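Local coordinates for protein GTPase HflX (Sulfolobus solfataricus P2, PDB 2QTF) that hydrolyses GTP and associates with the 50S ribosomal subunit, with a possible role in protein synthesis or ribosome biogenesis, at residues S181-L195 / A255-S267. Residues are numbered along the deposited sequence; the frame is centred on the assembly and turned at random.
With SO4 (sulfate ion), chain F; ACT (acetate ion), chain H.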
ATOM      1  N   SER A 181     -12.136  16.269  -1.723  1.00 29.35           N
ATOM      2  CA  SER A 181     -11.576  14.949  -1.586  1.00 28.04           C
ATOM      3  C   SER A 181     -10.351  14.990  -0.672  1.00 26.37           C
ATOM      4  O   SER A 181      -9.521  15.869  -0.764  1.00 27.21           O
ATOM      5  CB  SER A 181     -11.243  14.313  -2.945  1.00 28.84           C
ATOM      6  OG  SER A 181     -10.315  15.197  -3.485  1.00 34.18           O
ATOM      7  N   ILE A 182     -10.304  14.061   0.285  1.00 24.40           N
ATOM      8  CA  ILE A 182      -9.234  14.066   1.259  1.00 22.25           C
ATOM      9  C   ILE A 182      -8.566  12.703   1.123  1.00 22.50           C
ATOM     10  O   ILE A 182      -9.190  11.687   1.343  1.00 21.42           O
ATOM     11  CB  ILE A 182      -9.760  14.312   2.655  1.00 25.16           C
ATOM     12  CG1 ILE A 182     -10.426  15.725   2.669  1.00 25.85           C
ATOM     13  CG2 ILE A 182      -8.601  14.312   3.698  1.00 23.44           C
ATOM     14  CD1 ILE A 182     -10.793  16.220   4.093  1.00 28.77           C
ATOM     15  N   GLY A 183      -7.313  12.721   0.691  1.00 21.11           N
ATOM     16  CA  GLY A 183      -6.551  11.484   0.503  1.00 22.59           C
ATOM     17  C   GLY A 183      -5.770  11.115   1.784  1.00 20.32           C
ATOM     18  O   GLY A 183      -5.188  11.958   2.449  1.00 20.13           O
ATOM     19  N   ILE A 184      -5.771   9.831   2.134  1.00 18.65           N
ATOM     20  CA  ILE A 184      -5.023   9.348   3.283  1.00 18.19           C
ATOM     21  C   ILE A 184      -3.739   8.738   2.753  1.00 18.42           C
ATOM     22  O   ILE A 184      -3.787   7.725   1.954  1.00 18.63           O
ATOM     23  CB  ILE A 184      -5.855   8.239   3.989  1.00 17.50           C
ATOM     24  CG1 ILE A 184      -7.135   8.933   4.600  1.00 20.00           C
ATOM     25  CG2 ILE A 184      -5.054   7.562   5.240  1.00 18.15           C
ATOM     26  CD1 ILE A 184      -8.244   7.974   5.058  1.00 21.11           C
ATOM     27  N   VAL A 185      -2.607   9.263   3.244  1.00 18.55           N
ATOM     28  CA  VAL A 185      -1.277   8.780   2.872  1.00 20.45           C
ATOM     29  C   VAL A 185      -0.455   8.444   4.106  1.00 20.03           C
ATOM     30  O   VAL A 185      -0.838   8.759   5.258  1.00 19.43           O
ATOM     31  CB  VAL A 185      -0.508   9.836   2.038  1.00 18.93           C
ATOM     32  CG1 VAL A 185      -1.295  10.064   0.745  1.00 18.39           C
ATOM     33  CG2 VAL A 185      -0.397  11.189   2.870  1.00 18.84           C
ATOM     34  N   GLY A 186       0.656   7.756   3.868  1.00 18.67           N
ATOM     35  CA  GLY A 186       1.521   7.354   4.970  1.00 18.27           C
ATOM     36  C   GLY A 186       2.179   6.009   4.704  1.00 20.07           C
ATOM     37  O   GLY A 186       1.691   5.229   3.864  1.00 19.94           O
ATOM     38  N   TYR A 187       3.168   5.646   5.532  1.00 20.28           N
ATOM     39  CA  TYR A 187       3.787   4.349   5.345  1.00 21.33           C
ATOM     40  C   TYR A 187       2.888   3.172   5.647  1.00 23.44           C
ATOM     41  O   TYR A 187       1.996   3.244   6.478  1.00 21.73           O
ATOM     42  CB  TYR A 187       4.987   4.226   6.290  1.00 22.00           C
ATOM     43  CG  TYR A 187       6.188   4.748   5.548  1.00 23.41           C
ATOM     44  CD1 TYR A 187       6.565   6.109   5.664  1.00 21.18           C
ATOM     45  CD2 TYR A 187       6.891   3.887   4.668  1.00 23.87           C
ATOM     46  CE1 TYR A 187       7.701   6.631   4.941  1.00 25.84           C
ATOM     47  CE2 TYR A 187       7.970   4.411   3.877  1.00 26.58           C
ATOM     48  CZ  TYR A 187       8.384   5.718   4.091  1.00 27.99           C
ATOM     49  OH  TYR A 187       9.430   6.139   3.377  1.00 27.34           O
ATOM     50  N   THR A 188       3.215   2.039   5.038  1.00 24.42           N
ATOM     51  CA  THR A 188       2.654   0.793   5.398  1.00 25.55           C
ATOM     52  C   THR A 188       2.691   0.596   6.921  1.00 25.89           C
ATOM     53  O   THR A 188       3.672   0.905   7.603  1.00 23.95           O
ATOM     54  CB  THR A 188       3.528  -0.338   4.725  1.00 25.97           C
ATOM     55  OG1 THR A 188       3.498  -0.074   3.341  1.00 28.27           O
ATOM     56  CG2 THR A 188       2.987  -1.697   4.992  1.00 26.44           C
ATOM     57  N   ASN A 189       1.598   0.062   7.429  1.00 25.74           N
ATOM     58  CA  ASN A 189       1.479  -0.281   8.827  1.00 28.22           C
ATOM     59  C   ASN A 189       1.436   0.953   9.760  1.00 27.60           C
ATOM     60  O   ASN A 189       1.724   0.878  10.956  1.00 28.28           O
ATOM     61  CB  ASN A 189       2.629  -1.213   9.214  1.00 29.37           C
ATOM     62  CG  ASN A 189       2.240  -2.155  10.219  1.00 36.93           C
ATOM     63  OD1 ASN A 189       1.054  -2.473  10.368  1.00 37.59           O
ATOM     64  ND2 ASN A 189       3.219  -2.618  10.987  1.00 42.10           N
ATOM     65  N   SER A 190       1.049   2.087   9.199  1.00 23.18           N
ATOM     66  CA  SER A 190       0.908   3.296  10.091  1.00 23.33           C
ATOM     67  C   SER A 190      -0.568   3.360  10.620  1.00 23.06           C
ATOM     68  O   SER A 190      -0.912   4.147  11.512  1.00 23.93           O
ATOM     69  CB  SER A 190       1.283   4.518   9.286  1.00 20.55           C
ATOM     70  OG  SER A 190       0.374   4.623   8.161  1.00 24.31           O
ATOM     71  N   GLY A 191      -1.417   2.497  10.080  1.00 23.81           N
ATOM     72  CA  GLY A 191      -2.875   2.511  10.459  1.00 24.54           C
ATOM     73  C   GLY A 191      -3.775   3.218   9.459  1.00 24.95           C
ATOM     74  O   GLY A 191      -4.938   3.577   9.775  1.00 25.10           O
ATOM     75  N   LYS A 192      -3.330   3.336   8.219  1.00 21.94           N
ATOM     76  CA  LYS A 192      -4.202   3.983   7.224  1.00 22.68           C
ATOM     77  C   LYS A 192      -5.557   3.290   6.946  1.00 23.63           C
ATOM     78  O   LYS A 192      -6.541   3.977   6.786  1.00 22.54           O
ATOM     79  CB  LYS A 192      -3.500   4.081   5.832  1.00 23.67           C
ATOM     80  CG  LYS A 192      -2.282   5.044   5.793  1.00 19.61           C
ATOM     81  CD  LYS A 192      -1.704   5.099   4.311  1.00 23.28           C
ATOM     82  CE  LYS A 192      -1.462   3.712   3.710  1.00 24.71           C
ATOM     83  NZ  LYS A 192      -0.391   2.874   4.334  1.00 22.59           N
ATOM     84  N   THR A 193      -5.581   1.943   6.802  1.00 22.55           N
ATOM     85  CA  THR A 193      -6.854   1.222   6.574  1.00 24.25           C
ATOM     86  C   THR A 193      -7.732   1.368   7.827  1.00 20.98           C
ATOM     87  O   THR A 193      -8.923   1.648   7.688  1.00 21.77           O
ATOM     88  CB  THR A 193      -6.531  -0.261   6.306  1.00 24.91           C
ATOM     89  OG1 THR A 193      -5.722  -0.282   5.160  1.00 26.15           O
ATOM     90  CG2 THR A 193      -7.783  -1.120   6.097  1.00 28.93           C
ATOM     91  N   SER A 194      -7.124   1.306   9.023  1.00 22.24           N
ATOM     92  CA  SER A 194      -7.914   1.386  10.273  1.00 22.14           C
ATOM     93  C   SER A 194      -8.499   2.764  10.357  1.00 22.37           C
ATOM     94  O   SER A 194      -9.660   2.886  10.755  1.00 22.96           O
ATOM     95  CB  SER A 194      -7.156   1.082  11.568  1.00 23.70           C
ATOM     96  OG  SER A 194      -6.112   2.004  11.678  1.00 36.68           O
ATOM     97  N   LEU A 195      -7.767   3.794   9.975  1.00 20.58           N
ATOM     98  CA  LEU A 195      -8.322   5.182   9.989  1.00 21.87           C
ATOM     99  C   LEU A 195      -9.482   5.379   8.958  1.00 21.08           C
ATOM    100  O   LEU A 195     -10.571   5.905   9.258  1.00 22.88           O
ATOM    101  CB  LEU A 195      -7.216   6.138   9.643  1.00 21.82           C
ATOM    102  CG  LEU A 195      -7.659   7.621   9.633  1.00 28.37           C
ATOM    103  CD1 LEU A 195      -8.151   7.837  11.058  1.00 34.65           C
ATOM    104  CD2 LEU A 195      -6.415   8.494   9.488  1.00 30.03           C
ATOM    105  N   ALA A 255      -2.096  10.988  -5.712  1.00 25.16           N
ATOM    106  CA  ALA A 255      -2.479  11.681  -4.475  1.00 27.22           C
ATOM    107  C   ALA A 255      -2.643  13.178  -4.777  1.00 30.42           C
ATOM    108  O   ALA A 255      -3.305  13.889  -4.069  1.00 30.28           O
ATOM    109  CB  ALA A 255      -1.422  11.524  -3.455  1.00 28.72           C
ATOM    110  N   LYS A 256      -1.995  13.672  -5.830  1.00 30.55           N
ATOM    111  CA  LYS A 256      -2.166  15.094  -6.105  1.00 33.69           C
ATOM    112  C   LYS A 256      -3.566  15.440  -6.660  1.00 32.37           C
ATOM    113  O   LYS A 256      -3.928  16.614  -6.813  1.00 33.60           O
ATOM    114  CB  LYS A 256      -0.955  15.587  -6.937  1.00 34.86           C
ATOM    115  CG  LYS A 256      -0.965  15.107  -8.322  1.00 38.63           C
ATOM    116  CD  LYS A 256       0.336  15.648  -9.006  1.00 48.26           C
ATOM    117  CE  LYS A 256       1.411  14.618  -9.062  1.00 50.90           C
ATOM    118  NZ  LYS A 256       2.225  14.773 -10.330  1.00 55.84           N
ATOM    119  N   TYR A 257      -4.430  14.467  -6.869  1.00 31.36           N
ATOM    120  CA  TYR A 257      -5.792  14.770  -7.309  1.00 31.43           C
ATOM    121  C   TYR A 257      -6.741  15.215  -6.145  1.00 30.56           C
ATOM    122  O   TYR A 257      -7.859  15.724  -6.383  1.00 29.76           O
ATOM    123  CB  TYR A 257      -6.496  13.509  -7.877  1.00 35.60           C
ATOM    124  CG  TYR A 257      -5.896  12.894  -9.137  1.00 38.41           C
ATOM    125  CD1 TYR A 257      -5.025  13.607  -9.932  1.00 41.67           C
ATOM    126  CD2 TYR A 257      -6.204  11.573  -9.491  1.00 39.14           C
ATOM    127  CE1 TYR A 257      -4.472  13.020 -11.094  1.00 46.69           C
ATOM    128  CE2 TYR A 257      -5.683  10.966 -10.635  1.00 35.17           C
ATOM    129  CZ  TYR A 257      -4.822  11.683 -11.440  1.00 41.88           C
ATOM    130  OH  TYR A 257      -4.309  11.092 -12.599  1.00 45.34           O
ATOM    131  N   SER A 258      -6.328  14.922  -4.919  1.00 25.84           N
ATOM    132  CA  SER A 258      -7.145  15.158  -3.744  1.00 24.84           C
ATOM    133  C   SER A 258      -6.941  16.641  -3.344  1.00 24.59           C
ATOM    134  O   SER A 258      -5.872  17.224  -3.597  1.00 25.31           O
ATOM    135  CB  SER A 258      -6.765  14.126  -2.632  1.00 25.36           C
ATOM    136  OG  SER A 258      -7.248  12.831  -3.060  1.00 27.03           O
ATOM    137  N   ASP A 259      -7.945  17.270  -2.732  1.00 23.96           N
ATOM    138  CA  ASP A 259      -7.884  18.689  -2.314  1.00 23.09           C
ATOM    139  C   ASP A 259      -7.021  18.873  -1.101  1.00 22.50           C
ATOM    140  O   ASP A 259      -6.391  19.930  -0.852  1.00 24.19           O
ATOM    141  CB  ASP A 259      -9.350  19.130  -1.990  1.00 23.99           C
ATOM    142  CG  ASP A 259     -10.152  19.129  -3.203  1.00 26.74           C
ATOM    143  OD1 ASP A 259      -9.656  19.640  -4.198  1.00 32.09           O
ATOM    144  OD2 ASP A 259     -11.211  18.539  -3.264  1.00 32.47           O
ATOM    145  N   ALA A 260      -6.959  17.831  -0.276  1.00 21.50           N
ATOM    146  CA  ALA A 260      -6.082  17.843   0.931  1.00 20.28           C
ATOM    147  C   ALA A 260      -5.661  16.418   1.276  1.00 19.34           C
ATOM    148  O   ALA A 260      -6.217  15.507   0.703  1.00 21.00           O
ATOM    149  CB  ALA A 260      -6.882  18.442   2.190  1.00 19.69           C
ATOM    150  N   LEU A 261      -4.763  16.249   2.252  1.00 18.70           N
ATOM    151  CA  LEU A 261      -4.315  14.883   2.618  1.00 20.05           C
ATOM    152  C   LEU A 261      -4.293  14.781   4.111  1.00 21.66           C
ATOM    153  O   LEU A 261      -4.049  15.803   4.860  1.00 22.29           O
ATOM    154  CB  LEU A 261      -2.847  14.668   2.149  1.00 19.26           C
ATOM    155  CG  LEU A 261      -2.550  14.734   0.653  1.00 21.65           C
ATOM    156  CD1 LEU A 261      -1.000  14.642   0.382  1.00 22.80           C
ATOM    157  CD2 LEU A 261      -3.374  13.770  -0.178  1.00 21.40           C
ATOM    158  N   ILE A 262      -4.476  13.563   4.550  1.00 19.90           N
ATOM    159  CA  ILE A 262      -4.223  13.209   5.943  1.00 20.28           C
ATOM    160  C   ILE A 262      -2.994  12.333   5.894  1.00 21.46           C
ATOM    161  O   ILE A 262      -3.046  11.297   5.259  1.00 20.25           O
ATOM    162  CB  ILE A 262      -5.394  12.384   6.546  1.00 21.09           C
ATOM    163  CG1 ILE A 262      -6.695  13.291   6.597  1.00 18.63           C
ATOM    164  CG2 ILE A 262      -4.971  11.671   7.898  1.00 21.77           C
ATOM    165  CD1 ILE A 262      -8.065  12.497   6.957  1.00 18.55           C
ATOM    166  N   LEU A 263      -1.925  12.742   6.621  1.00 19.36           N
ATOM    167  CA  LEU A 263      -0.703  11.964   6.741  1.00 20.48           C
ATOM    168  C   LEU A 263      -0.657  11.261   8.043  1.00 19.98           C
ATOM    169  O   LEU A 263      -0.693  11.858   9.136  1.00 19.58           O
ATOM    170  CB  LEU A 263       0.559  12.843   6.641  1.00 20.66           C
ATOM    171  CG  LEU A 263       1.908  12.164   6.872  1.00 22.24           C
ATOM    172  CD1 LEU A 263       2.259  11.187   5.715  1.00 20.88           C
ATOM    173  CD2 LEU A 263       3.030  13.329   6.895  1.00 21.75           C
ATOM    174  N   VAL A 264      -0.589   9.964   7.927  1.00 19.14           N
ATOM    175  CA  VAL A 264      -0.701   9.092   9.090  1.00 19.96           C
ATOM    176  C   VAL A 264       0.696   8.669   9.518  1.00 20.41           C
ATOM    177  O   VAL A 264       1.511   8.242   8.663  1.00 22.39           O
ATOM    178  CB  VAL A 264      -1.599   7.825   8.846  1.00 21.04           C
ATOM    179  CG1 VAL A 264      -1.893   7.081  10.120  1.00 23.60           C
ATOM    180  CG2 VAL A 264      -2.975   8.144   8.157  1.00 18.77           C
ATOM    181  N   ILE A 265       0.986   8.781  10.805  1.00 20.62           N
ATOM    182  CA  ILE A 265       2.391   8.535  11.360  1.00 23.22           C
ATOM    183  C   ILE A 265       2.266   7.632  12.541  1.00 23.26           C
ATOM    184  O   ILE A 265       1.428   7.903  13.449  1.00 23.71           O
ATOM    185  CB  ILE A 265       3.105   9.852  11.803  1.00 22.98           C
ATOM    186  CG1 ILE A 265       3.098  10.844  10.630  1.00 27.49           C
ATOM    187  CG2 ILE A 265       4.583   9.538  12.223  1.00 27.57           C
ATOM    188  CD1 ILE A 265       4.102  10.385   9.381  1.00 33.50           C
ATOM    189  N   ASP A 266       3.005   6.511  12.514  1.00 22.57           N
ATOM    190  CA  ASP A 266       3.059   5.632  13.670  1.00 23.97           C
ATOM    191  C   ASP A 266       3.679   6.283  14.936  1.00 27.15           C
ATOM    192  O   ASP A 266       4.900   6.369  15.018  1.00 26.82           O
ATOM    193  CB  ASP A 266       3.751   4.319  13.276  1.00 25.50           C
ATOM    194  CG  ASP A 266       3.682   3.260  14.356  1.00 28.95           C
ATOM    195  OD1 ASP A 266       3.347   3.566  15.554  1.00 31.27           O
ATOM    196  OD2 ASP A 266       3.981   2.132  14.000  1.00 31.54           O
ATOM    197  N   SER A 267       2.883   6.619  15.961  1.00 26.20           N
ATOM    198  CA  SER A 267       3.472   7.235  17.173  1.00 28.63           C
ATOM    199  C   SER A 267       4.374   6.275  18.011  1.00 30.03           C
ATOM    200  O   SER A 267       5.047   6.737  18.953  1.00 31.98           O
ATOM    201  CB  SER A 267       2.338   7.720  18.169  1.00 27.77           C
ATOM    202  OG  SER A 267       1.666   6.592  18.681  1.00 29.84           O
TER
HETATM  203  S   SO4 F 501      -1.747   0.501   6.849  1.00 29.58           S
HETATM  204  O1  SO4 F 501      -3.061   0.474   6.235  1.00 30.15           O
HETATM  205  O2  SO4 F 501      -1.804   0.290   8.282  1.00 30.18           O
HETATM  206  O3  SO4 F 501      -1.125   1.815   6.924  1.00 21.68           O
HETATM  207  O4  SO4 F 501      -0.851  -0.514   6.245  1.00 24.53           O
HETATM  208  C   ACT H 601      -0.088   0.236   1.712  1.00 44.00           C
HETATM  209  O   ACT H 601      -0.920   0.909   0.952  1.00 42.26           O
HETATM  210  OXT ACT H 601       0.724   0.835   2.524  1.00 41.50           O
HETATM  211  CH3 ACT H 601      -0.066  -1.292   1.581  1.00 41.63           C
HETATM  212  O   HOH W   1     -10.915  16.807  -6.154  1.00 45.02           O
HETATM  213  O   HOH W   2       3.826   7.566   7.624  1.00 29.34           O
HETATM  214  O   HOH W   3       4.379   1.364  11.582  1.00 29.09           O
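In the sheet of the G domain, strand 181-185 lies parallel to strand 260-266, and Gly183 and Val185 carry the pairing: Gly183 N donates to Ala260 O and Gly183 O accepts from Ile262 N (2.7 Å), while Val185 N donates to Ile262 O and Val185 O accepts from Val264 N. At the strand entry Ser181 O takes both Asp259 N and Ala260 N, and the Asp259 carboxylate turns back so that OD2 accepts from Ser181 N (2.9 Å) on its anti side. On one face, CG2 of Ile182 rests on CG1 of Ile262 (3.6 Å). Beyond the strand the chain forms the P-loop, the inferred GTP phosphate site, here occupied by a sulfate, probably from the crystallisation liquor. Val264 packs under the loop: its CG1, anti to the backbone N (chi1 -170°), reaches Ser190 O at 3.4 Å, and its CG2 meets CG2 of Ile184 and CD2 of Leu195, from the following helix. Lys192, bent at chi3 and chi4, curls back: NZ donates to sulfate O3 (2.9 Å), to OXT of an acetate and to Gly186 O, meeting that carbonyl from above its plane. The backbone amides of Asn189, Gly191, Lys192 and Thr193 also donate hydrogen bonds to the sulfate. Where the strands part, a water accepts from Tyr187 N and donates to Val264 O; another joins Asn189 O to OD2 of Asp266, whose OD1 accepts from Thr268.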